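Local coordinates for protein restriction endonuclease UbaLAI (Unidentified, PDB 5O63) that cleaves DNA as a Type IIE restriction endonuclease, the B3 domain present here binding its cognate DNA sequence, at residues A[31-42]-A[91-102]. Numbering follows the deposited sequence. Where two conformers were deposited one is given.
Sequences PNDDSGRHGVLV and RITRMHGLLNER. With nucleotides of chain D; nucleotides of chain C.
Val40 and Ile92 form an antiparallel hydrogen-bonded pair, Val40 N giving to Ile92 O at 2.8 Å and Ile92 N returning the bond to Val40 O, laying edge strand 40-41 against strand 89-93. Beyond this pairing, Met95 N reaches an in-plane lone pair of Ser35 O. Gly39, at positive phi, brings its CA to 3.2 Å from Ile92 O, leaving no room for a side chain. The preceding loop is a DNA-recognition loop of the B3 domain: His38 NE2 donates to N7 of DG6 of chain D at 2.8 Å, and Asn32 ND2 to N7 of DA5 of that chain. Asp34 shapes this loop, its OD1 accepting from the backbone N of Gly36 (an Asx turn), His38 and Gly39. With CG between the backbone N and carbonyl carbon (chi1 57°), OD1 faces these N-H groups while OD2 meets Arg102 NH2 at 2.9 Å in a salt bridge, the planes 84° apart. An asparagine here removes the charge meeting Arg102 and would probably leave that guanidinium less firmly placed. Arg102 offers several N-H: its NE donates to Pro31 O, 2.7 Å away in the guanidinium plane. Small Ser35 fits beside the 3-10 segment 97-100: its N donates to Asn100 OD1 and, in one conformer, its OG to His96 O at 2.7 Å. On the face carrying Val40 and Ile92, Val40 CG2 packs against Met95 CE, a methionine engineered from leucine.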
loop_
_atom_site.group_PDB
_atom_site.type_symbol
_atom_site.label_atom_id
_atom_site.label_comp_id
_atom_site.label_asym_id
_atom_site.label_seq_id
_atom_site.Cartn_x
_atom_site.Cartn_y
_atom_site.Cartn_z
ATOM N N PRO A 31 -5.718 4.670 13.485
ATOM C CA PRO A 31 -5.177 5.973 13.874
ATOM C C PRO A 31 -3.688 5.876 14.188
ATOM O O PRO A 31 -2.944 6.878 13.904
ATOM C CB PRO A 31 -5.998 6.361 15.114
ATOM C CG PRO A 31 -7.436 5.795 14.691
ATOM C CD PRO A 31 -7.051 4.441 14.122
ATOM N N ASN A 32 -3.231 4.745 14.720
ATOM C CA ASN A 32 -1.769 4.689 15.048
ATOM C C ASN A 32 -0.892 4.680 13.822
ATOM O O ASN A 32 0.282 5.104 13.936
ATOM C CB ASN A 32 -1.425 3.435 15.849
ATOM C CG ASN A 32 -0.206 3.666 16.755
ATOM O OD1 ASN A 32 -0.198 4.601 17.534
ATOM N ND2 ASN A 32 0.805 2.832 16.590
ATOM N N ASP A 33 -1.396 4.206 12.682
ATOM C CA ASP A 33 -0.558 4.120 11.440
ATOM C C ASP A 33 -0.181 5.484 10.954
ATOM O O ASP A 33 -0.943 6.428 11.096
ATOM C CB ASP A 33 -1.382 3.422 10.357
ATOM C CG ASP A 33 -1.552 1.925 10.535
ATOM O OD1 ASP A 33 -0.709 1.210 11.078
ATOM O OD2 ASP A 33 -2.635 1.463 9.981
ATOM N N ASP A 34 1.023 5.621 10.324
ATOM C CA ASP A 34 1.385 6.862 9.661
ATOM C C ASP A 34 2.560 6.498 8.687
ATOM O O ASP A 34 2.787 5.336 8.440
ATOM C CB ASP A 34 1.735 7.938 10.660
ATOM C CG ASP A 34 2.866 7.519 11.601
ATOM O OD1 ASP A 34 3.797 6.786 11.207
ATOM O OD2 ASP A 34 2.724 7.803 12.829
ATOM N N SER A 35 3.240 7.542 8.193
ATOM C CA SER A 35 4.234 7.337 7.109
ATOM C C SER A 35 5.482 6.592 7.553
ATOM O O SER A 35 6.218 6.034 6.717
ATOM C CB SER A 35 4.645 8.713 6.558
ATOM O OG SER A 35 3.515 9.458 6.197
ATOM N N GLY A 36 5.755 6.565 8.862
ATOM C CA GLY A 36 6.932 5.862 9.326
ATOM C C GLY A 36 7.345 6.032 10.808
ATOM O O GLY A 36 8.029 5.146 11.320
ATOM N N ARG A 37 6.888 7.092 11.461
ATOM C CA ARG A 37 7.100 7.174 12.891
ATOM C C ARG A 37 6.522 5.905 13.551
ATOM O O ARG A 37 7.201 5.211 14.307
ATOM C CB ARG A 37 6.423 8.456 13.451
ATOM C CG ARG A 37 7.003 8.878 14.847
ATOM C CD ARG A 37 6.389 8.079 15.988
ATOM N NE ARG A 37 6.766 8.664 17.306
ATOM C CZ ARG A 37 6.019 9.542 18.001
ATOM N NH1 ARG A 37 4.817 9.924 17.536
ATOM N NH2 ARG A 37 6.466 10.055 19.163
ATOM N N HIS A 38 5.283 5.548 13.173
ATOM C CA HIS A 38 4.719 4.257 13.480
ATOM C C HIS A 38 4.586 3.317 12.290
ATOM O O HIS A 38 4.467 2.095 12.491
ATOM C CB HIS A 38 3.292 4.444 14.059
ATOM C CG HIS A 38 3.299 5.170 15.350
ATOM N ND1 HIS A 38 2.174 5.835 15.811
ATOM C CD2 HIS A 38 4.261 5.346 16.291
ATOM C CE1 HIS A 38 2.442 6.381 16.987
ATOM N NE2 HIS A 38 3.701 6.099 17.307
ATOM N N GLY A 39 4.634 3.880 11.068
ATOM C CA GLY A 39 4.534 3.040 9.856
ATOM C C GLY A 39 3.108 2.582 9.622
ATOM O O GLY A 39 2.204 2.929 10.407
ATOM N N VAL A 40 2.950 1.829 8.560
ATOM C CA VAL A 40 1.668 1.173 8.331
ATOM C C VAL A 40 1.872 -0.275 8.735
ATOM O O VAL A 40 2.686 -1.005 8.166
ATOM C CB VAL A 40 1.229 1.306 6.870
ATOM C CG1 VAL A 40 0.005 0.377 6.609
ATOM C CG2 VAL A 40 0.883 2.771 6.580
ATOM N N LEU A 41 1.032 -0.725 9.692
ATOM C CA LEU A 41 1.166 -2.081 10.208
ATOM C C LEU A 41 0.605 -3.083 9.149
ATOM O O LEU A 41 -0.459 -2.827 8.582
ATOM C CB LEU A 41 0.378 -2.231 11.550
ATOM C CG LEU A 41 0.524 -3.629 12.161
ATOM C CD1 LEU A 41 1.970 -3.933 12.644
ATOM C CD2 LEU A 41 -0.470 -3.651 13.389
ATOM N N VAL A 42 1.398 -4.112 8.837
ATOM C CA VAL A 42 1.024 -5.067 7.784
ATOM C C VAL A 42 0.309 -6.233 8.450
ATOM O O VAL A 42 0.891 -6.908 9.283
ATOM C CB VAL A 42 2.252 -5.601 7.019
ATOM C CG1 VAL A 42 1.805 -6.531 5.894
ATOM C CG2 VAL A 42 3.055 -4.399 6.418
ATOM N N ARG A 91 5.980 -3.741 9.448
ATOM C CA ARG A 91 5.480 -2.414 9.113
ATOM C C ARG A 91 6.068 -2.002 7.789
ATOM O O ARG A 91 7.209 -2.430 7.487
ATOM C CB ARG A 91 5.911 -1.381 10.171
ATOM C CG ARG A 91 5.405 -1.679 11.571
ATOM C CD ARG A 91 6.076 -0.682 12.495
ATOM N NE ARG A 91 5.850 -1.077 13.878
ATOM C CZ ARG A 91 6.415 -0.506 14.946
ATOM N NH1 ARG A 91 7.227 0.570 14.800
ATOM N NH2 ARG A 91 6.175 -1.029 16.158
ATOM N N ILE A 92 5.361 -1.174 7.026
ATOM C CA ILE A 92 5.965 -0.399 5.925
ATOM C C ILE A 92 6.228 0.992 6.475
ATOM O O ILE A 92 5.401 1.571 7.196
ATOM C CB ILE A 92 5.026 -0.280 4.686
ATOM C CG1 ILE A 92 4.460 -1.671 4.354
ATOM C CG2 ILE A 92 5.820 0.356 3.525
ATOM C CD1 ILE A 92 5.585 -2.712 4.014
ATOM N N THR A 93 7.398 1.538 6.112
ATOM C CA THR A 93 7.744 2.916 6.452
ATOM C C THR A 93 8.404 3.622 5.236
ATOM O O THR A 93 8.589 3.007 4.160
ATOM C CB THR A 93 8.747 2.987 7.643
ATOM O OG1 THR A 93 10.001 2.400 7.231
ATOM C CG2 THR A 93 8.267 2.236 8.871
ATOM N N ARG A 94 8.700 4.919 5.407
ATOM C CA ARG A 94 9.194 5.839 4.342
ATOM C C ARG A 94 8.096 6.139 3.300
ATOM O O ARG A 94 8.375 6.551 2.191
ATOM C CB ARG A 94 10.504 5.280 3.646
ATOM C CG ARG A 94 11.576 4.791 4.641
ATOM C CD ARG A 94 12.848 4.443 3.875
ATOM N NE ARG A 94 13.355 5.613 3.151
ATOM C CZ ARG A 94 14.239 5.488 2.144
ATOM N NH1 ARG A 94 14.753 4.299 1.879
ATOM N NH2 ARG A 94 14.613 6.556 1.468
ATOM N N MET A 95 6.809 6.001 3.681
ATOM C CA MET A 95 5.758 6.430 2.793
ATOM C C MET A 95 5.541 7.940 2.720
ATOM O O MET A 95 6.101 8.757 3.494
ATOM C CB MET A 95 4.443 5.745 3.207
ATOM C CG MET A 95 4.549 4.295 2.938
ATOM S SD MET A 95 3.167 3.393 3.677
ATOM C CE MET A 95 3.826 3.471 5.345
ATOM N N HIS A 96 4.771 8.292 1.679
ATOM C CA HIS A 96 4.342 9.677 1.453
ATOM C C HIS A 96 3.790 10.374 2.731
ATOM O O HIS A 96 3.044 9.784 3.521
ATOM C CB HIS A 96 3.289 9.691 0.338
ATOM C CG HIS A 96 3.061 11.037 -0.242
ATOM N ND1 HIS A 96 2.405 12.040 0.444
ATOM C CD2 HIS A 96 3.423 11.557 -1.446
ATOM C CE1 HIS A 96 2.341 13.112 -0.337
ATOM N NE2 HIS A 96 2.941 12.840 -1.495
ATOM N N GLY A 97 4.271 11.581 2.973
ATOM C CA GLY A 97 3.900 12.311 4.190
ATOM C C GLY A 97 2.429 12.674 4.320
ATOM O O GLY A 97 1.997 13.057 5.430
ATOM N N LEU A 98 1.640 12.506 3.264
ATOM C CA LEU A 98 0.196 12.746 3.390
ATOM C C LEU A 98 -0.318 11.910 4.558
ATOM O O LEU A 98 -1.228 12.326 5.278
ATOM C CB LEU A 98 -0.568 12.379 2.102
ATOM C CG LEU A 98 -2.094 12.606 2.193
ATOM C CD1 LEU A 98 -2.465 14.014 2.720
ATOM C CD2 LEU A 98 -2.727 12.392 0.828
ATOM N N LEU A 99 0.276 10.746 4.791
ATOM C CA LEU A 99 -0.341 9.849 5.816
ATOM C C LEU A 99 -0.143 10.395 7.234
ATOM O O LEU A 99 -0.810 9.956 8.175
ATOM C CB LEU A 99 0.247 8.453 5.779
ATOM C CG LEU A 99 -0.042 7.623 4.537
ATOM C CD1 LEU A 99 0.632 6.270 4.734
ATOM C CD2 LEU A 99 -1.532 7.527 4.299
ATOM N N ASN A 100 0.765 11.359 7.400
ATOM C CA ASN A 100 1.006 11.787 8.766
ATOM C C ASN A 100 -0.129 12.662 9.354
ATOM O O ASN A 100 -0.268 12.763 10.594
ATOM C CB ASN A 100 2.352 12.527 8.800
ATOM C CG ASN A 100 3.490 11.580 8.633
ATOM O OD1 ASN A 100 3.430 10.405 9.055
ATOM N ND2 ASN A 100 4.567 12.060 7.958
ATOM N N GLU A 101 -0.928 13.278 8.493
ATOM C CA GLU A 101 -1.964 14.183 8.950
ATOM C C GLU A 101 -3.109 13.384 9.557
ATOM O O GLU A 101 -3.724 12.617 8.859
ATOM C CB GLU A 101 -2.452 15.054 7.789
ATOM C CG GLU A 101 -1.494 16.229 7.487
ATOM C CD GLU A 101 -1.583 17.401 8.457
ATOM O OE1 GLU A 101 -2.591 17.517 9.182
ATOM O OE2 GLU A 101 -0.638 18.240 8.475
ATOM N N ARG A 102 -3.390 13.586 10.841
ATOM C CA ARG A 102 -4.329 12.714 11.577
ATOM C C ARG A 102 -5.792 13.205 11.676
ATOM O O ARG A 102 -6.630 12.461 12.186
ATOM C CB ARG A 102 -3.809 12.505 13.021
ATOM C CG ARG A 102 -2.513 11.706 13.123
ATOM C CD ARG A 102 -2.671 10.320 12.419
ATOM N NE ARG A 102 -1.857 9.234 13.001
ATOM C CZ ARG A 102 -0.515 9.245 13.180
ATOM N NH1 ARG A 102 0.273 10.340 12.830
ATOM N NH2 ARG A 102 0.045 8.172 13.756
ATOM P P DG D 6 1.586 9.193 24.248
ATOM O OP1 DG D 6 1.244 9.633 25.622
ATOM O OP2 DG D 6 1.147 9.937 23.048
ATOM O "O5'" DG D 6 3.188 9.073 24.112
ATOM C "C5'" DG D 6 3.967 8.502 25.119
ATOM C "C4'" DG D 6 5.429 8.549 24.708
ATOM O "O4'" DG D 6 5.631 7.515 23.690
ATOM C "C3'" DG D 6 5.867 9.868 24.058
ATOM O "O3'" DG D 6 7.187 10.124 24.442
ATOM C "C2'" DG D 6 5.928 9.474 22.561
ATOM C "C1'" DG D 6 6.409 8.038 22.683
ATOM N N9 DG D 6 6.218 7.309 21.458
ATOM C C8 DG D 6 5.152 7.394 20.557
ATOM N N7 DG D 6 5.340 6.664 19.465
ATOM C C5 DG D 6 6.600 6.079 19.661
ATOM C C6 DG D 6 7.366 5.269 18.798
ATOM O O6 DG D 6 7.057 4.845 17.641
ATOM N N1 DG D 6 8.589 4.911 19.343
ATOM C C2 DG D 6 9.026 5.309 20.605
ATOM N N2 DG D 6 10.226 4.864 20.977
ATOM N N3 DG D 6 8.326 6.114 21.419
ATOM C C4 DG D 6 7.149 6.477 20.884
ATOM P P DC C 2 11.972 8.688 5.196
ATOM O OP1 DC C 2 12.870 8.158 4.116
ATOM O OP2 DC C 2 10.513 8.939 4.912
ATOM O "O5'" DC C 2 12.149 7.751 6.440
ATOM C "C5'" DC C 2 13.448 7.297 6.853
ATOM C "C4'" DC C 2 13.406 6.751 8.263
ATOM O "O4'" DC C 2 12.937 7.742 9.189
ATOM C "C3'" DC C 2 12.478 5.555 8.425
ATOM O "O3'" DC C 2 13.344 4.376 8.404
ATOM C "C2'" DC C 2 11.804 5.812 9.802
ATOM C "C1'" DC C 2 12.626 7.023 10.337
ATOM N N1 DC C 2 11.879 7.923 11.270
ATOM C C2 DC C 2 12.553 8.272 12.475
ATOM O O2 DC C 2 13.661 7.805 12.688
ATOM N N3 DC C 2 11.915 9.019 13.363
ATOM C C4 DC C 2 10.724 9.565 13.041
ATOM N N4 DC C 2 10.131 10.337 13.984
ATOM C C5 DC C 2 10.028 9.263 11.815
ATOM C C6 DC C 2 10.653 8.452 10.943
ATOM P P DA D 5 -3.384 6.152 21.787
ATOM O OP1 DA D 5 -4.146 6.669 22.982
ATOM O OP2 DA D 5 -3.558 6.792 20.463
ATOM O "O5'" DA D 5 -1.823 6.223 22.099
ATOM C "C5'" DA D 5 -1.342 5.677 23.327
ATOM C "C4'" DA D 5 0.160 5.655 23.341
ATOM O "O4'" DA D 5 0.622 4.747 22.342
ATOM C "C3'" DA D 5 0.839 6.966 22.984
ATOM O "O3'" DA D 5 1.123 7.655 24.198
ATOM C "C2'" DA D 5 2.132 6.478 22.232
ATOM C "C1'" DA D 5 2.002 4.955 22.271
ATOM N N9 DA D 5 2.507 4.298 21.058
ATOM C C8 DA D 5 1.826 4.062 19.872
ATOM N N7 DA D 5 2.544 3.419 18.988
ATOM C C5 DA D 5 3.769 3.239 19.621
ATOM C C6 DA D 5 4.992 2.648 19.203
ATOM N N6 DA D 5 5.179 2.092 17.987
ATOM N N1 DA D 5 6.017 2.621 20.108
ATOM C C2 DA D 5 5.819 3.163 21.302
ATOM N N3 DA D 5 4.728 3.748 21.827
ATOM C C4 DA D 5 3.716 3.725 20.924
HETATM O O HOH W 1 8.229 2.610 12.912
HETATM O O HOH W 2 5.868 9.564 10.221
#